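Local coordinates for protein putative adenylate cyclase (Vibrio parahaemolyticus, PDB 2ACA) that is probably a class IV adenylate cyclase of the CYTH family, which would cyclise ATP to cyclic AMP, at residues L15-F25 / F163-S174. Residues are numbered along the deposited sequence; the frame is centred on the assembly and turned at random.
Sequences LKYRVKNHDAF and FHLSEADREHRS. With PO4 (phosphate ion), chain C.
R170 folds back over the phenol of Y17: bent at both chi2 and chi3, its chain lays CD over one ring face, 3.9 Å from the Y17 centroid, as a CH-pi contact. The guanidinium stands farther out above the same face, its CZ 6.0 Å from the Y17 centroid and its plane steeply turned to the ring, so any cation-pi attraction is weak at most. CB of Y17 meets CD2 of L165 at 3.5 Å, while S166 O and D169 CB sit at the ring's edge, in its plane. S166 N and OG both reach OD2 of D169, tying the turn around that edge.

Between these side chains the backbones join in a single beta bridge, Y17 with R170. E171 N gives K16 O a nearly straight bond (2.8 Å, N-H...O 175°), arriving from above the carbonyl plane, and R18 N bonds D169 O at 3.1 Å. The chain that follows helix 152-162 thus lies along strand 11-19, whose other edge pairs with strand 134-143 in the antiparallel sheet of the CYTH fold, which in relatives curls into a tunnel that binds triphosphates.

K16 and E171 run side by side, pointing the same way, with K16 CD 3.5 Å from E171 CG. CG of K16 stands anti to the backbone N (chi1 -172°); farther out, bends at chi3 and chi4 bring NZ to a phosphate ion, probably from the crystallisation liquor, through two weak bonds. R18 crosses E171 at about a right angle, a long charge pairing with no N-H aimed at the carboxylate. OE2 of E171 takes two bonds from R173, the backbone N on its anti lone pair and NE on the syn side, and these fix the turn of the carboxylate.

Away from the bridge, F25 and F163 form an offset stack, centroids 4.4 Å apart and planes 29° from parallel, with F139 edge-to-face against F163.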
ATOM      1  N   LEU A  15       5.184   2.496  25.058  1.00 32.98           N
ATOM      2  CA  LEU A  15       6.132   3.087  25.997  1.00 32.34           C
ATOM      3  C   LEU A  15       7.520   2.688  25.538  1.00 30.49           C
ATOM      4  O   LEU A  15       7.786   1.506  25.332  1.00 30.83           O
ATOM      5  CB  LEU A  15       5.902   2.567  27.418  1.00 45.67           C
ATOM      6  CG  LEU A  15       4.701   3.124  28.181  1.00 47.65           C
ATOM      7  CD1 LEU A  15       3.432   2.878  27.395  1.00 48.55           C
ATOM      8  CD2 LEU A  15       4.610   2.464  29.545  1.00 46.88           C
ATOM      9  N   LYS A  16       8.402   3.666  25.382  1.00 21.96           N
ATOM     10  CA  LYS A  16       9.752   3.381  24.933  1.00 22.04           C
ATOM     11  C   LYS A  16      10.723   3.467  26.094  1.00 21.98           C
ATOM     12  O   LYS A  16      10.632   4.361  26.932  1.00 20.67           O
ATOM     13  CB  LYS A  16      10.187   4.368  23.849  1.00 24.23           C
ATOM     14  CG  LYS A  16      11.528   4.015  23.191  1.00 26.97           C
ATOM     15  CD  LYS A  16      12.142   5.216  22.470  1.00 27.48           C
ATOM     16  CE  LYS A  16      11.129   5.941  21.588  1.00 27.94           C
ATOM     17  NZ  LYS A  16      11.001   5.377  20.221  1.00 30.82           N
ATOM     18  N   TYR A  17      11.662   2.533  26.134  1.00 32.04           N
ATOM     19  CA  TYR A  17      12.653   2.516  27.192  1.00 34.12           C
ATOM     20  C   TYR A  17      14.045   2.339  26.635  1.00 35.15           C
ATOM     21  O   TYR A  17      14.234   1.827  25.532  1.00 35.80           O
ATOM     22  CB  TYR A  17      12.395   1.382  28.185  1.00 30.19           C
ATOM     23  CG  TYR A  17      11.126   1.501  28.990  1.00 31.83           C
ATOM     24  CD1 TYR A  17       9.914   1.049  28.481  1.00 31.98           C
ATOM     25  CD2 TYR A  17      11.136   2.059  30.272  1.00 31.42           C
ATOM     26  CE1 TYR A  17       8.743   1.145  29.226  1.00 32.76           C
ATOM     27  CE2 TYR A  17       9.967   2.158  31.022  1.00 32.67           C
ATOM     28  CZ  TYR A  17       8.777   1.699  30.495  1.00 33.16           C
ATOM     29  OH  TYR A  17       7.622   1.773  31.242  1.00 34.11           O
ATOM     30  N   ARG A  18      15.018   2.768  27.426  1.00 38.57           N
ATOM     31  CA  ARG A  18      16.420   2.657  27.081  1.00 40.92           C
ATOM     32  C   ARG A  18      16.833   1.351  27.768  1.00 42.64           C
ATOM     33  O   ARG A  18      16.529   1.155  28.944  1.00 42.65           O
ATOM     34  CB  ARG A  18      17.163   3.817  27.704  1.00 78.72           C
ATOM     35  CG  ARG A  18      18.459   4.221  27.051  1.00 80.47           C
ATOM     36  CD  ARG A  18      18.926   5.450  27.794  1.00 82.19           C
ATOM     37  NE  ARG A  18      17.777   6.169  28.339  1.00 83.41           N
ATOM     38  CZ  ARG A  18      17.842   7.073  29.307  1.00 84.13           C
ATOM     39  NH1 ARG A  18      19.020   7.376  29.842  1.00 85.51           N
ATOM     40  NH2 ARG A  18      16.727   7.662  29.744  1.00 84.05           N
ATOM     41  N   VAL A  19      17.493   0.453  27.045  1.00 52.36           N
ATOM     42  CA  VAL A  19      17.917  -0.813  27.635  1.00 53.96           C
ATOM     43  C   VAL A  19      19.442  -0.831  27.741  1.00 55.11           C
ATOM     44  O   VAL A  19      20.139  -0.883  26.727  1.00 54.70           O
ATOM     45  CB  VAL A  19      17.476  -2.020  26.768  1.00 42.28           C
ATOM     46  CG1 VAL A  19      17.824  -3.338  27.457  1.00 42.07           C
ATOM     47  CG2 VAL A  19      16.013  -1.938  26.482  1.00 42.12           C
ATOM     48  N   LYS A  20      19.964  -0.818  28.962  1.00 59.19           N
ATOM     49  CA  LYS A  20      21.406  -0.820  29.137  1.00 60.72           C
ATOM     50  C   LYS A  20      22.041  -2.212  29.153  1.00 60.46           C
ATOM     51  O   LYS A  20      23.260  -2.321  29.168  1.00 60.64           O
ATOM     52  CB  LYS A  20      21.762  -0.041  30.407  1.00 69.33           C
ATOM     53  CG  LYS A  20      21.364   1.437  30.330  1.00 70.43           C
ATOM     54  CD  LYS A  20      21.810   2.234  31.555  1.00 70.98           C
ATOM     55  CE  LYS A  20      21.044   1.829  32.810  1.00 71.29           C
ATOM     56  NZ  LYS A  20      21.431   2.650  33.991  1.00 69.58           N
ATOM     57  N   ASN A  21      21.233  -3.273  29.121  1.00 34.56           N
ATOM     58  CA  ASN A  21      21.776  -4.631  29.138  1.00 35.81           C
ATOM     59  C   ASN A  21      20.981  -5.565  28.225  1.00 36.23           C
ATOM     60  O   ASN A  21      19.854  -5.952  28.539  1.00 35.25           O
ATOM     61  CB  ASN A  21      21.781  -5.157  30.575  1.00 95.21           C
ATOM     62  CG  ASN A  21      22.803  -6.253  30.796  1.00 96.73           C
ATOM     63  OD1 ASN A  21      23.056  -6.654  31.932  1.00 97.32           O
ATOM     64  ND2 ASN A  21      23.392  -6.746  29.713  1.00 96.40           N
ATOM     65  N   HIS A  22      21.569  -5.945  27.097  1.00 48.78           N
ATOM     66  CA  HIS A  22      20.865  -6.803  26.150  1.00 49.89           C
ATOM     67  C   HIS A  22      20.577  -8.200  26.675  1.00 50.06           C
ATOM     68  O   HIS A  22      19.431  -8.546  26.986  1.00 50.30           O
ATOM     69  CB  HIS A  22      21.648  -6.895  24.833  1.00 86.16           C
ATOM     70  CG  HIS A  22      20.967  -7.712  23.778  1.00 87.89           C
ATOM     71  ND1 HIS A  22      20.882  -9.086  23.838  1.00 88.79           N
ATOM     72  CD2 HIS A  22      20.322  -7.346  22.644  1.00 88.37           C
ATOM     73  CE1 HIS A  22      20.217  -9.532  22.788  1.00 88.46           C
ATOM     74  NE2 HIS A  22      19.866  -8.496  22.047  1.00 88.48           N
ATOM     75  N   ASP A  23      21.624  -9.002  26.782  1.00 78.86           N
ATOM     76  CA  ASP A  23      21.454 -10.367  27.230  1.00 78.90           C
ATOM     77  C   ASP A  23      20.659 -10.484  28.506  1.00 78.19           C
ATOM     78  O   ASP A  23      19.969 -11.477  28.729  1.00 78.40           O
ATOM     79  CB  ASP A  23      22.800 -11.032  27.422  1.00117.82           C
ATOM     80  CG  ASP A  23      22.781 -12.464  26.977  1.00118.93           C
ATOM     81  OD1 ASP A  23      22.138 -13.296  27.655  1.00119.23           O
ATOM     82  OD2 ASP A  23      23.392 -12.761  25.932  1.00120.15           O
ATOM     83  N   ALA A  24      20.780  -9.461  29.345  1.00 38.02           N
ATOM     84  CA  ALA A  24      20.072  -9.418  30.610  1.00 37.55           C
ATOM     85  C   ALA A  24      18.604  -9.359  30.253  1.00 36.81           C
ATOM     86  O   ALA A  24      17.806 -10.194  30.686  1.00 35.42           O
ATOM     87  CB  ALA A  24      20.473  -8.182  31.392  1.00 63.57           C
ATOM     88  N   PHE A  25      18.266  -8.358  29.445  1.00 46.91           N
ATOM     89  CA  PHE A  25      16.907  -8.164  28.975  1.00 46.42           C
ATOM     90  C   PHE A  25      16.492  -9.445  28.268  1.00 47.45           C
ATOM     91  O   PHE A  25      15.398  -9.959  28.487  1.00 47.14           O
ATOM     92  CB  PHE A  25      16.846  -6.972  28.003  1.00 49.03           C
ATOM     93  CG  PHE A  25      15.502  -6.781  27.345  1.00 47.47           C
ATOM     94  CD1 PHE A  25      15.097  -7.608  26.300  1.00 46.98           C
ATOM     95  CD2 PHE A  25      14.633  -5.778  27.778  1.00 46.96           C
ATOM     96  CE1 PHE A  25      13.849  -7.444  25.696  1.00 46.17           C
ATOM     97  CE2 PHE A  25      13.381  -5.606  27.181  1.00 46.05           C
ATOM     98  CZ  PHE A  25      12.991  -6.444  26.136  1.00 46.71           C
ATOM     99  N   PHE A 163      10.653  -6.523  33.246  1.00 37.07           N
ATOM    100  CA  PHE A 163      12.013  -6.494  32.712  1.00 37.87           C
ATOM    101  C   PHE A 163      12.932  -5.632  33.558  1.00 40.50           C
ATOM    102  O   PHE A 163      14.091  -5.386  33.195  1.00 40.59           O
ATOM    103  CB  PHE A 163      12.014  -5.996  31.263  1.00 31.71           C
ATOM    104  CG  PHE A 163      11.480  -6.995  30.291  1.00 30.60           C
ATOM    105  CD1 PHE A 163      10.118  -7.260  30.226  1.00 29.96           C
ATOM    106  CD2 PHE A 163      12.343  -7.721  29.483  1.00 31.19           C
ATOM    107  CE1 PHE A 163       9.618  -8.237  29.371  1.00 31.47           C
ATOM    108  CE2 PHE A 163      11.855  -8.706  28.619  1.00 31.99           C
ATOM    109  CZ  PHE A 163      10.488  -8.964  28.565  1.00 31.13           C
ATOM    110  N   HIS A 164      12.408  -5.177  34.692  1.00 59.65           N
ATOM    111  CA  HIS A 164      13.175  -4.358  35.614  1.00 61.40           C
ATOM    112  C   HIS A 164      13.508  -3.002  34.998  1.00 62.40           C
ATOM    113  O   HIS A 164      14.656  -2.555  35.025  1.00 63.90           O
ATOM    114  CB  HIS A 164      14.457  -5.101  36.015  1.00 60.22           C
ATOM    115  CG  HIS A 164      14.232  -6.544  36.355  1.00 61.08           C
ATOM    116  ND1 HIS A 164      13.436  -6.949  37.405  1.00 61.91           N
ATOM    117  CD2 HIS A 164      14.672  -7.678  35.760  1.00 61.52           C
ATOM    118  CE1 HIS A 164      13.392  -8.269  37.440  1.00 61.61           C
ATOM    119  NE2 HIS A 164      14.134  -8.736  36.452  1.00 61.82           N
ATOM    120  N   LEU A 165      12.493  -2.358  34.431  1.00 60.64           N
ATOM    121  CA  LEU A 165      12.647  -1.046  33.816  1.00 59.65           C
ATOM    122  C   LEU A 165      11.782  -0.032  34.552  1.00 59.31           C
ATOM    123  O   LEU A 165      10.557  -0.158  34.596  1.00 59.25           O
ATOM    124  CB  LEU A 165      12.251  -1.094  32.336  1.00 48.73           C
ATOM    125  CG  LEU A 165      13.364  -1.387  31.322  1.00 48.85           C
ATOM    126  CD1 LEU A 165      14.192  -2.568  31.763  1.00 49.17           C
ATOM    127  CD2 LEU A 165      12.745  -1.665  29.966  1.00 51.11           C
ATOM    128  N   SER A 166      12.431   0.974  35.129  1.00 34.95           N
ATOM    129  CA  SER A 166      11.737   2.010  35.879  1.00 34.31           C
ATOM    130  C   SER A 166      11.462   3.242  35.024  1.00 33.64           C
ATOM    131  O   SER A 166      12.031   3.402  33.943  1.00 32.16           O
ATOM    132  CB  SER A 166      12.563   2.402  37.111  1.00 37.38           C
ATOM    133  OG  SER A 166      13.898   2.727  36.756  1.00 35.63           O
ATOM    134  N   GLU A 167      10.581   4.106  35.515  1.00 50.94           N
ATOM    135  CA  GLU A 167      10.225   5.325  34.802  1.00 50.56           C
ATOM    136  C   GLU A 167      11.499   6.092  34.458  1.00 49.09           C
ATOM    137  O   GLU A 167      11.540   6.852  33.492  1.00 48.58           O
ATOM    138  CB  GLU A 167       9.310   6.193  35.672  1.00 84.39           C
ATOM    139  CG  GLU A 167       8.524   7.253  34.908  1.00 88.49           C
ATOM    140  CD  GLU A 167       7.488   6.661  33.969  1.00 90.27           C
ATOM    141  OE1 GLU A 167       6.766   7.445  33.310  1.00 91.19           O
ATOM    142  OE2 GLU A 167       7.390   5.416  33.886  1.00 91.35           O
ATOM    143  N   ALA A 168      12.540   5.880  35.259  1.00 35.32           N
ATOM    144  CA  ALA A 168      13.821   6.539  35.048  1.00 32.62           C
ATOM    145  C   ALA A 168      14.465   6.030  33.761  1.00 30.66           C
ATOM    146  O   ALA A 168      15.359   6.668  33.207  1.00 29.95           O
ATOM    147  CB  ALA A 168      14.747   6.284  36.242  1.00 39.43           C
ATOM    148  N   ASP A 169      14.005   4.873  33.297  1.00 27.98           N
ATOM    149  CA  ASP A 169      14.524   4.273  32.072  1.00 27.39           C
ATOM    150  C   ASP A 169      13.733   4.749  30.848  1.00 25.50           C
ATOM    151  O   ASP A 169      14.204   4.653  29.711  1.00 22.90           O
ATOM    152  CB  ASP A 169      14.460   2.744  32.165  1.00 34.19           C
ATOM    153  CG  ASP A 169      15.299   2.196  33.305  1.00 33.22           C
ATOM    154  OD1 ASP A 169      16.506   2.525  33.365  1.00 28.01           O
ATOM    155  OD2 ASP A 169      14.752   1.434  34.134  1.00 31.49           O
ATOM    156  N   ARG A 170      12.532   5.260  31.102  1.00 33.38           N
ATOM    157  CA  ARG A 170      11.654   5.764  30.054  1.00 34.58           C
ATOM    158  C   ARG A 170      12.370   6.706  29.108  1.00 34.45           C
ATOM    159  O   ARG A 170      13.101   7.593  29.539  1.00 36.25           O
ATOM    160  CB  ARG A 170      10.464   6.494  30.674  1.00 32.20           C
ATOM    161  CG  ARG A 170       9.350   5.572  31.152  1.00 36.21           C
ATOM    162  CD  ARG A 170       8.399   5.214  30.008  1.00 36.09           C
ATOM    163  NE  ARG A 170       7.445   6.289  29.741  1.00 37.55           N
ATOM    164  CZ  ARG A 170       7.201   6.798  28.537  1.00 38.48           C
ATOM    165  NH1 ARG A 170       7.844   6.340  27.471  1.00 40.84           N
ATOM    166  NH2 ARG A 170       6.303   7.764  28.394  1.00 38.74           N
ATOM    167  N   GLU A 171      12.157   6.502  27.814  1.00 28.32           N
ATOM    168  CA  GLU A 171      12.753   7.348  26.789  1.00 27.16           C
ATOM    169  C   GLU A 171      11.619   8.071  26.071  1.00 26.60           C
ATOM    170  O   GLU A 171      10.789   7.446  25.409  1.00 26.35           O
ATOM    171  CB  GLU A 171      13.549   6.509  25.787  1.00 33.99           C
ATOM    172  CG  GLU A 171      14.042   7.299  24.579  1.00 35.79           C
ATOM    173  CD  GLU A 171      15.013   8.399  24.953  1.00 36.61           C
ATOM    174  OE1 GLU A 171      16.150   8.070  25.358  1.00 38.30           O
ATOM    175  OE2 GLU A 171      14.647   9.593  24.851  1.00 36.31           O
ATOM    176  N   HIS A 172      11.584   9.391  26.209  1.00 22.56           N
ATOM    177  CA  HIS A 172      10.542  10.193  25.588  1.00 22.84           C
ATOM    178  C   HIS A 172      10.887  10.694  24.192  1.00 23.36           C
ATOM    179  O   HIS A 172       9.993  11.035  23.422  1.00 20.50           O
ATOM    180  CB  HIS A 172      10.174  11.374  26.493  1.00 32.24           C
ATOM    181  CG  HIS A 172       9.295  10.993  27.642  1.00 33.55           C
ATOM    182  ND1 HIS A 172       9.729  10.206  28.686  1.00 33.91           N
ATOM    183  CD2 HIS A 172       7.992  11.265  27.894  1.00 33.76           C
ATOM    184  CE1 HIS A 172       8.733  10.009  29.531  1.00 34.22           C
ATOM    185  NE2 HIS A 172       7.667  10.641  29.073  1.00 34.12           N
ATOM    186  N   ARG A 173      12.172  10.748  23.861  1.00 31.00           N
ATOM    187  CA  ARG A 173      12.575  11.191  22.534  1.00 35.34           C
ATOM    188  C   ARG A 173      12.288  10.043  21.565  1.00 38.02           C
ATOM    189  O   ARG A 173      12.738   8.911  21.773  1.00 37.63           O
ATOM    190  CB  ARG A 173      14.064  11.541  22.516  1.00 38.19           C
ATOM    191  CG  ARG A 173      14.431  12.775  23.324  1.00 37.47           C
ATOM    192  CD  ARG A 173      15.931  12.947  23.343  1.00 37.14           C
ATOM    193  NE  ARG A 173      16.599  11.832  24.007  1.00 37.64           N
ATOM    194  CZ  ARG A 173      17.918  11.656  24.030  1.00 37.20           C
ATOM    195  NH1 ARG A 173      18.717  12.526  23.422  1.00 37.30           N
ATOM    196  NH2 ARG A 173      18.440  10.614  24.661  1.00 36.12           N
ATOM    197  N   SER A 174      11.532  10.324  20.513  1.00 40.23           N
ATOM    198  CA  SER A 174      11.195   9.280  19.558  1.00 42.99           C
ATOM    199  C   SER A 174      12.292   9.093  18.518  1.00 43.72           C
ATOM    200  O   SER A 174      13.168   9.940  18.374  1.00 42.87           O
ATOM    201  CB  SER A 174       9.870   9.610  18.873  1.00113.28           C
ATOM    202  OG  SER A 174       8.945  10.129  19.803  1.00114.30           O
TER
HETATM  203  P   PO4 C 303       8.694   6.155  17.396  1.00 67.27           P
HETATM  204  O1  PO4 C 303       7.590   6.082  16.405  1.00 67.51           O
HETATM  205  O2  PO4 C 303       9.209   4.786  17.660  1.00 66.48           O
HETATM  206  O3  PO4 C 303       8.188   6.748  18.660  1.00 65.81           O
HETATM  207  O4  PO4 C 303       9.789   7.004  16.858  1.00 66.95           O